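PDB 3C6C: 3-keto-5-aminohexanoate cleavage enzyme, which probably cleaves 3-keto-5-aminohexanoate as a metal-dependent member of the beta-keto acid cleavage enzyme family, here with nickel bound. Local coordinates for residues F211-G216 and W241-I246; M43-A48 and H68-K73. All blocks are in the same frame, centred on the assembly; numbering follows the deposited sequence. Where two conformers were deposited one is given.

Contact 1: F211-G216 and W241-I246; sequences FQMVLG and WAAFGI
Phe244 holds its ring between its own backbone N and carbonyl carbon (chi1 76°), while Gln212 swings CG trans to its N (chi1 176°); amide and ring thereby meet across two neighbouring parallel strands of the TIM barrel. The extended glutamine crosses the phenylalanine edge at nearly a right angle: CG lies in the ring plane, and CD approaches Phe244 CD1 to 3.5 Å, with the amide and ring planes 69° apart. Glutamine suits this buried place because its aliphatic part packs on the ring while NE2 is satisfied by Glu186. On the other side of the amide from the ring, the small Ala242 puts CB 3.5 Å from Gln212 OE1. Val214 runs beside Phe244, its two methyls near CE1 and CZ, and Arg265 adds a cation-pi contact to that ring.

Regular parallel pairing holds the backbones. Phe211 O accepts from Ala242 N at 2.9 Å, and Ala242 O from Met213 N at 2.8 Å; Phe244 N and Leu215 N continue the alternation. On the face toward helix 225-232, selenomethionine Met213 reaches obliquely to the indole in a Met-aromatic contact, CE 3.8 Å from Trp241 CE3, beside the small Ala243. Beyond the last of these bonds, a water bridges the two backbones, donating to Leu215 O at 2.7 Å and accepting from Ile246 N at 2.8 Å.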
ATOM      1  N   PHE A 211       3.063   1.030 -21.416  1.00 18.17           N
ATOM      2  CA  PHE A 211       2.078   0.220 -20.703  1.00 17.43           C
ATOM      3  C   PHE A 211       0.842   1.090 -20.391  1.00 19.52           C
ATOM      4  O   PHE A 211       0.949   2.263 -20.021  1.00 21.61           O
ATOM      5  CB  PHE A 211       2.591  -0.299 -19.366  1.00 17.27           C
ATOM      6  CG  PHE A 211       3.629  -1.394 -19.455  1.00 18.27           C
ATOM      7  CD1 PHE A 211       4.940  -1.087 -19.731  1.00 20.79           C
ATOM      8  CD2 PHE A 211       3.299  -2.712 -19.168  1.00 19.96           C
ATOM      9  CE1 PHE A 211       5.891  -2.074 -19.770  1.00 18.58           C
ATOM     10  CE2 PHE A 211       4.259  -3.720 -19.214  1.00 18.38           C
ATOM     11  CZ  PHE A 211       5.551  -3.389 -19.510  1.00 19.00           C
ATOM     12  N   GLN A 212      -0.315   0.487 -20.530  1.00 17.03           N
ATOM     13  CA  GLN A 212      -1.555   1.112 -20.054  1.00 17.23           C
ATOM     14  C   GLN A 212      -2.445   0.161 -19.302  1.00 18.13           C
ATOM     15  O   GLN A 212      -2.820  -0.902 -19.786  1.00 17.64           O
ATOM     16  CB  GLN A 212      -2.344   1.733 -21.194  1.00 17.50           C
ATOM     17  CG  GLN A 212      -3.683   2.316 -20.780  1.00 17.89           C
ATOM     18  CD  GLN A 212      -4.229   3.299 -21.804  1.00 17.21           C
ATOM     19  OE1 GLN A 212      -4.269   4.505 -21.550  1.00 19.17           O
ATOM     20  NE2 GLN A 212      -4.638   2.787 -22.972  1.00 18.28           N
HETATM   21  N   MSE A 213      -2.829   0.601 -18.116  1.00 17.72           N
HETATM   22  CA  MSE A 213      -3.794  -0.137 -17.293  1.00 17.67           C
HETATM   23  C   MSE A 213      -5.222   0.211 -17.684  1.00 16.50           C
HETATM   24  O   MSE A 213      -5.638   1.374 -17.612  1.00 18.38           O
HETATM   25  CB  MSE A 213      -3.664   0.214 -15.803  1.00 20.74           C
HETATM   26  CG  MSE A 213      -2.295   0.206 -15.249  1.00 23.01           C
HETATM   27 SE   MSE A 213      -2.429   0.824 -13.412  0.75 15.36          SE
HETATM   28  CE  MSE A 213      -0.704   1.156 -13.263  1.00 23.39           C
ATOM     29  N   VAL A 214      -5.933  -0.819 -18.111  1.00 18.17           N
ATOM     30  CA  VAL A 214      -7.380  -0.803 -18.294  1.00 17.47           C
ATOM     31  C   VAL A 214      -8.035  -1.125 -16.956  1.00 19.51           C
ATOM     32  O   VAL A 214      -7.872  -2.224 -16.413  1.00 20.10           O
ATOM     33  CB  VAL A 214      -7.843  -1.828 -19.383  1.00 17.46           C
ATOM     34  CG1 VAL A 214      -9.365  -1.692 -19.632  1.00 19.91           C
ATOM     35  CG2 VAL A 214      -7.044  -1.616 -20.702  1.00 18.91           C
ATOM     36  N   LEU A 215      -8.752  -0.152 -16.401  1.00 18.47           N
ATOM     37  CA  LEU A 215      -9.359  -0.304 -15.071  1.00 17.07           C
ATOM     38  C   LEU A 215     -10.880  -0.300 -15.092  1.00 21.12           C
ATOM     39  O   LEU A 215     -11.513   0.505 -15.733  1.00 20.68           O
ATOM     40  CB  LEU A 215      -8.847   0.772 -14.093  1.00 19.75           C
ATOM     41  CG  LEU A 215      -7.329   0.871 -13.889  1.00 16.96           C
ATOM     42  CD1 LEU A 215      -6.968   2.108 -13.085  1.00 20.31           C
ATOM     43  CD2 LEU A 215      -6.781  -0.415 -13.214  1.00 16.60           C
ATOM     44  N   GLY A 216     -11.434  -1.232 -14.351  1.00 18.95           N
ATOM     45  CA  GLY A 216     -12.872  -1.367 -14.175  1.00 20.95           C
ATOM     46  C   GLY A 216     -13.615  -2.169 -15.209  1.00 21.43           C
ATOM     47  O   GLY A 216     -14.852  -2.162 -15.249  1.00 24.25           O
ATOM     48  N   TRP A 241       3.855   4.849 -18.558  1.00 19.52           N
ATOM     49  CA  TRP A 241       2.603   4.161 -18.236  1.00 17.50           C
ATOM     50  C   TRP A 241       1.442   5.132 -18.185  1.00 18.80           C
ATOM     51  O   TRP A 241       1.606   6.333 -17.937  1.00 19.04           O
ATOM     52  CB  TRP A 241       2.682   3.342 -16.935  1.00 18.32           C
ATOM     53  CG  TRP A 241       2.782   4.143 -15.706  1.00 18.05           C
ATOM     54  CD1 TRP A 241       3.912   4.652 -15.156  1.00 21.83           C
ATOM     55  CD2 TRP A 241       1.698   4.584 -14.880  1.00 20.34           C
ATOM     56  NE1 TRP A 241       3.608   5.375 -14.025  1.00 19.29           N
ATOM     57  CE2 TRP A 241       2.252   5.354 -13.840  1.00 20.41           C
ATOM     58  CE3 TRP A 241       0.313   4.408 -14.923  1.00 17.67           C
ATOM     59  CZ2 TRP A 241       1.465   5.952 -12.849  1.00 17.65           C
ATOM     60  CZ3 TRP A 241      -0.457   4.970 -13.917  1.00 18.68           C
ATOM     61  CH2 TRP A 241       0.119   5.752 -12.913  1.00 19.09           C
ATOM     62  N   ALA A 242       0.284   4.572 -18.468  1.00 18.89           N
ATOM     63  CA  ALA A 242      -1.014   5.270 -18.387  1.00 18.13           C
ATOM     64  C   ALA A 242      -2.027   4.374 -17.690  1.00 17.37           C
ATOM     65  O   ALA A 242      -1.809   3.186 -17.515  1.00 19.54           O
ATOM     66  CB  ALA A 242      -1.484   5.639 -19.776  1.00 17.67           C
ATOM     67  N   ALA A 243      -3.130   4.979 -17.280  1.00 16.96           N
ATOM     68  CA  ALA A 243      -4.242   4.255 -16.690  1.00 16.88           C
ATOM     69  C   ALA A 243      -5.510   5.007 -17.050  1.00 17.81           C
ATOM     70  O   ALA A 243      -5.487   6.232 -17.179  1.00 19.09           O
ATOM     71  CB  ALA A 243      -4.075   4.152 -15.159  1.00 14.40           C
ATOM     72  N   PHE A 244      -6.577   4.270 -17.287  1.00 16.25           N
ATOM     73  CA  PHE A 244      -7.874   4.915 -17.527  1.00 15.97           C
ATOM     74  C   PHE A 244      -9.037   4.118 -16.966  1.00 17.34           C
ATOM     75  O   PHE A 244      -8.920   2.952 -16.676  1.00 18.01           O
ATOM     76  CB  PHE A 244      -8.043   5.187 -19.020  1.00 15.86           C
ATOM     77  CG  PHE A 244      -8.371   3.978 -19.838  1.00 17.32           C
ATOM     78  CD1 PHE A 244      -7.379   3.213 -20.397  1.00 18.13           C
ATOM     79  CD2 PHE A 244      -9.698   3.617 -20.075  1.00 19.93           C
ATOM     80  CE1 PHE A 244      -7.685   2.131 -21.162  1.00 17.57           C
ATOM     81  CE2 PHE A 244     -10.017   2.505 -20.837  1.00 22.47           C
ATOM     82  CZ  PHE A 244      -9.007   1.765 -21.394  1.00 17.52           C
ATOM     83  N   GLY A 245     -10.138   4.822 -16.774  1.00 16.36           N
ATOM     84  CA  GLY A 245     -11.377   4.236 -16.373  1.00 17.34           C
ATOM     85  C   GLY A 245     -12.533   4.519 -17.323  1.00 16.80           C
ATOM     86  O   GLY A 245     -12.478   5.316 -18.270  1.00 17.40           O
ATOM     87  N   ILE A 246     -13.601   3.834 -17.014  1.00 19.04           N
ATOM     88  CA  ILE A 246     -14.815   3.811 -17.827  0.70 19.16           C
ATOM     89  C   ILE A 246     -15.950   4.550 -17.116  1.00 19.92           C
ATOM     90  O   ILE A 246     -16.055   4.524 -15.888  1.00 17.23           O
ATOM     91  CB  ILE A 246     -15.241   2.330 -18.066  0.70 22.16           C
ATOM     92  CG1 ILE A 246     -14.096   1.514 -18.694  0.70 24.96           C
ATOM     93  CG2 ILE A 246     -16.502   2.253 -18.915  0.70 22.57           C
ATOM     94  CD1 ILE A 246     -13.632   2.048 -20.021  0.70 31.80           C
TER
HETATM   95  O   HOH W   1     -13.526   2.122 -14.794  1.00 21.76           O

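Contact 2: M43-A48 and H68-K73; sequences MPITPA and HVRDPK. With NI (nickel (II) ion), chain B.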
HETATM    1  N   MSE A  43     -22.279  10.804 -32.056  1.00 20.96           N
HETATM    2  CA  MSE A  43     -21.362   9.665 -31.953  1.00 19.42           C
HETATM    3  C   MSE A  43     -20.575   9.520 -33.272  1.00 21.98           C
HETATM    4  O   MSE A  43     -21.205   9.503 -34.326  1.00 20.74           O
HETATM    5  CB  MSE A  43     -22.114   8.374 -31.667  1.00 19.73           C
HETATM    6  CG  MSE A  43     -21.220   7.275 -31.189  1.00 21.10           C
HETATM    7 SE   MSE A  43     -20.479   7.658 -29.420  0.75 12.63          SE
HETATM    8  CE  MSE A  43     -19.171   6.367 -29.405  1.00 17.77           C
ATOM      9  N   PRO A  44     -19.214   9.431 -33.224  1.00 19.84           N
ATOM     10  CA  PRO A  44     -18.473   9.256 -34.498  1.00 18.23           C
ATOM     11  C   PRO A  44     -18.604   7.853 -35.073  1.00 17.33           C
ATOM     12  O   PRO A  44     -18.136   6.867 -34.474  1.00 20.57           O
ATOM     13  CB  PRO A  44     -17.011   9.542 -34.110  1.00 19.20           C
ATOM     14  CG  PRO A  44     -17.072  10.255 -32.779  1.00 18.50           C
ATOM     15  CD  PRO A  44     -18.292   9.722 -32.096  1.00 21.22           C
ATOM     16  N   ILE A  45     -19.241   7.775 -36.238  1.00 16.80           N
ATOM     17  CA  ILE A  45     -19.521   6.475 -36.863  1.00 17.94           C
ATOM     18  C   ILE A  45     -18.755   6.244 -38.161  1.00 18.32           C
ATOM     19  O   ILE A  45     -18.119   5.211 -38.343  1.00 18.76           O
ATOM     20  CB  ILE A  45     -21.023   6.295 -37.154  1.00 18.50           C
ATOM     21  CG1 ILE A  45     -21.863   6.375 -35.854  1.00 20.84           C
ATOM     22  CG2 ILE A  45     -21.292   4.955 -37.898  1.00 21.72           C
ATOM     23  CD1 ILE A  45     -21.461   5.452 -34.783  1.00 21.87           C
ATOM     24  N   THR A  46     -18.897   7.194 -39.072  1.00 17.79           N
ATOM     25  CA  THR A  46     -18.209   7.127 -40.398  1.00 18.99           C
ATOM     26  C   THR A  46     -16.736   7.490 -40.258  1.00 17.70           C
ATOM     27  O   THR A  46     -16.355   8.144 -39.271  1.00 17.16           O
ATOM     28  CB  THR A  46     -18.818   8.095 -41.422  1.00 18.21           C
ATOM     29  OG1 THR A  46     -18.583   9.457 -41.012  1.00 17.78           O
ATOM     30  CG2 THR A  46     -20.329   7.830 -41.616  1.00 21.22           C
ATOM     31  N   PRO A  47     -15.889   7.082 -41.223  1.00 17.85           N
ATOM     32  CA  PRO A  47     -14.504   7.494 -41.107  1.00 18.69           C
ATOM     33  C   PRO A  47     -14.300   9.022 -41.041  1.00 17.83           C
ATOM     34  O   PRO A  47     -13.390   9.508 -40.368  1.00 17.04           O
ATOM     35  CB  PRO A  47     -13.871   6.874 -42.367  1.00 19.74           C
ATOM     36  CG  PRO A  47     -14.654   5.599 -42.539  1.00 18.74           C
ATOM     37  CD  PRO A  47     -16.063   6.017 -42.233  1.00 18.97           C
ATOM     38  N   ALA A  48     -15.169   9.770 -41.717  1.00 19.70           N
ATOM     39  CA  ALA A  48     -15.072  11.218 -41.743  1.00 16.12           C
ATOM     40  C   ALA A  48     -15.374  11.756 -40.337  1.00 15.90           C
ATOM     41  O   ALA A  48     -14.699  12.661 -39.854  1.00 16.94           O
ATOM     42  CB  ALA A  48     -16.037  11.845 -42.789  1.00 18.34           C
ATOM     43  N   HIS A  68     -10.624   3.449 -33.444  1.00 16.60           N
ATOM     44  CA  HIS A  68     -11.351   2.282 -33.956  1.00 16.40           C
ATOM     45  C   HIS A  68     -12.139   2.765 -35.157  1.00 16.54           C
ATOM     46  O   HIS A  68     -12.341   3.957 -35.362  1.00 16.36           O
ATOM     47  CB  HIS A  68     -12.396   1.757 -32.966  1.00 19.29           C
ATOM     48  CG  HIS A  68     -11.841   1.041 -31.776  1.00 17.53           C
ATOM     49  ND1 HIS A  68     -12.110  -0.283 -31.513  1.00 18.56           N
ATOM     50  CD2 HIS A  68     -11.085   1.486 -30.749  1.00 19.88           C
ATOM     51  CE1 HIS A  68     -11.506  -0.635 -30.394  1.00 21.08           C
ATOM     52  NE2 HIS A  68     -10.873   0.420 -29.911  1.00 19.75           N
ATOM     53  N   VAL A  69     -12.612   1.809 -35.929  1.00 17.19           N
ATOM     54  CA  VAL A  69     -13.574   2.080 -37.005  1.00 16.44           C
ATOM     55  C   VAL A  69     -14.847   1.297 -36.744  1.00 16.84           C
ATOM     56  O   VAL A  69     -14.850   0.315 -35.995  1.00 17.74           O
ATOM     57  CB  VAL A  69     -13.008   1.746 -38.432  1.00 16.13           C
ATOM     58  CG1 VAL A  69     -11.863   2.704 -38.744  1.00 16.26           C
ATOM     59  CG2 VAL A  69     -12.604   0.278 -38.567  1.00 16.49           C
ATOM     60  N   ARG A  70     -15.937   1.808 -37.309  1.00 16.76           N
ATOM     61  CA  ARG A  70     -17.258   1.223 -37.161  1.00 18.84           C
ATOM     62  C   ARG A  70     -17.868   0.955 -38.530  1.00 18.37           C
ATOM     63  O   ARG A  70     -17.534   1.608 -39.531  1.00 19.48           O
ATOM     64  CB  ARG A  70     -18.167   2.175 -36.362  1.00 18.60           C
ATOM     65  CG  ARG A  70     -17.833   2.280 -34.881  1.00 17.90           C
ATOM     66  CD  ARG A  70     -18.744   3.295 -34.158  1.00 18.61           C
ATOM     67  NE  ARG A  70     -18.394   3.369 -32.742  1.00 16.21           N
ATOM     68  CZ  ARG A  70     -18.938   2.628 -31.781  1.00 17.20           C
ATOM     69  NH1 ARG A  70     -19.872   1.717 -32.070  1.00 18.60           N
ATOM     70  NH2 ARG A  70     -18.533   2.771 -30.526  1.00 15.84           N
ATOM     71  N   ASP A  71     -18.758  -0.017 -38.584  1.00 19.08           N
ATOM     72  CA  ASP A  71     -19.506  -0.242 -39.828  1.00 20.24           C
ATOM     73  C   ASP A  71     -20.290   1.021 -40.145  1.00 26.82           C
ATOM     74  O   ASP A  71     -21.161   1.387 -39.362  1.00 25.68           O
ATOM     75  CB  ASP A  71     -20.470  -1.417 -39.678  1.00 23.36           C
ATOM     76  CG  ASP A  71     -21.294  -1.664 -40.942  1.00 23.28           C
ATOM     77  OD1 ASP A  71     -21.798  -0.705 -41.571  1.00 28.83           O
ATOM     78  OD2 ASP A  71     -21.413  -2.840 -41.300  1.00 33.82           O
ATOM     79  N   PRO A  72     -19.979   1.679 -41.286  1.00 27.28           N
ATOM     80  CA  PRO A  72     -20.361   3.070 -41.517  1.00 32.64           C
ATOM     81  C   PRO A  72     -21.834   3.171 -41.617  1.00 34.23           C
ATOM     82  O   PRO A  72     -22.384   4.260 -41.541  1.00 40.02           O
ATOM     83  CB  PRO A  72     -19.731   3.427 -42.864  1.00 32.51           C
ATOM     84  CG  PRO A  72     -18.699   2.401 -43.122  1.00 32.89           C
ATOM     85  CD  PRO A  72     -19.082   1.168 -42.337  1.00 29.88           C
ATOM     86  N   LYS A  73     -22.437   2.008 -41.775  1.00 35.67           N
ATOM     87  CA  LYS A  73     -23.878   1.897 -41.842  1.00 38.19           C
ATOM     88  C   LYS A  73     -24.374   1.913 -40.434  1.00 36.96           C
ATOM     89  O   LYS A  73     -24.905   2.928 -39.938  1.00 37.48           O
ATOM     90  CB  LYS A  73     -24.338   0.564 -42.456  1.00 40.93           C
ATOM     91  CG  LYS A  73     -24.373   0.513 -43.982  1.00 51.28           C
ATOM     92  CD  LYS A  73     -24.678  -0.910 -44.463  1.00 59.89           C
ATOM     93  CE  LYS A  73     -24.493  -1.047 -45.981  1.00 66.25           C
ATOM     94  NZ  LYS A  73     -24.832  -2.414 -46.510  1.00 69.47           N
TER
HETATM   95 NI    NI B 298      -9.608   0.636 -27.968  0.70 21.29          NI
HETATM   96  O   HOH W   2     -16.026   3.903 -39.532  1.00 17.43           O
HETATM   97  O   HOH W   3     -10.884  -0.945 -27.153  1.00 33.59           O
HETATM   98  O   HOH W   4      -8.298  -0.952 -28.391  1.00 24.14           O
HETATM   99  O   HOH W   5      -8.481   0.354 -25.871  1.00 24.33           O
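Within the beta-alpha-beta unit formed by strand 23-29, helix 47-60 and strand 64-70, this contact sets the loop leading into the helix against the end of the second strand. Arg70 carries it. CG stands beside the backbone N and anti to the carbonyl carbon (chi1 -71°), and the chain runs extended to NE, so that the methylenes cross Ile45 at a slant and the guanidinium reaches Met43. Ile45 CD1 rests 3.5 Å from Arg70 CD, and Pro44 O lies 3.6 Å from that same CD. At the far end selenomethionine Met43 crosses Arg70 at about a right angle, its CE 3.8 Å from Arg70 NH2. A long arginine fits here because its aliphatic part packs against a buried isoleucine while its nitrogens collect carbonyls: NH1 bonds to Gly75 O and Ala34 O, NH2 to Thr31 O. These bonds fix the rotation of the buried cation.

Backbones are joined through a water, which donates to Ile45 O at 2.7 Å and accepts from Arg70 N at 3.1 Å. Further out, Ile45 CG2 touches the carbonyl oxygens of Asp71 and Pro72. Thr46 is the N-cap of the helix, its OG1 taking a backbone N–H just beyond, and Gln49 OE1 accepts from Thr46 N and Ile45 N, consistent with a capping box; Pro47, needing no N–H donor, suits the first turn.

Two residues before Arg70, His68 binds nickel through NE2 at 2.3 Å, with His66, Glu269 and three waters as the other ligands. Asn33 accepts from His68 ND1 and donates to Val69 O, a second-shell residue that orients the imidazole. A metal-binding histidine pair at the end of a parallel strand is in keeping with the active-site end of a TIM barrel.

From the N terminus, the chain leaves strand 23-29, passes through the loop that ends at the N-cap Thr46, runs through helix 47-60 and returns along strand 64-70; contact 2 closes the later part of this crossover, from the helix entrance to the end of strand 64-70. Several further strands and helices follow before strand 210-214, and contact 1 then closes a second beta-alpha-beta crossover through helix 225-232 to strand 240-244. The two closures are in series, neither nesting nor crossing. Contact 1 joins neighbouring strands directly, whereas contact 2 joins the loop and helix start to a strand end. Both reach the same barrel sheet, on opposite sides of the chain's centre, their centres about 24 Å apart.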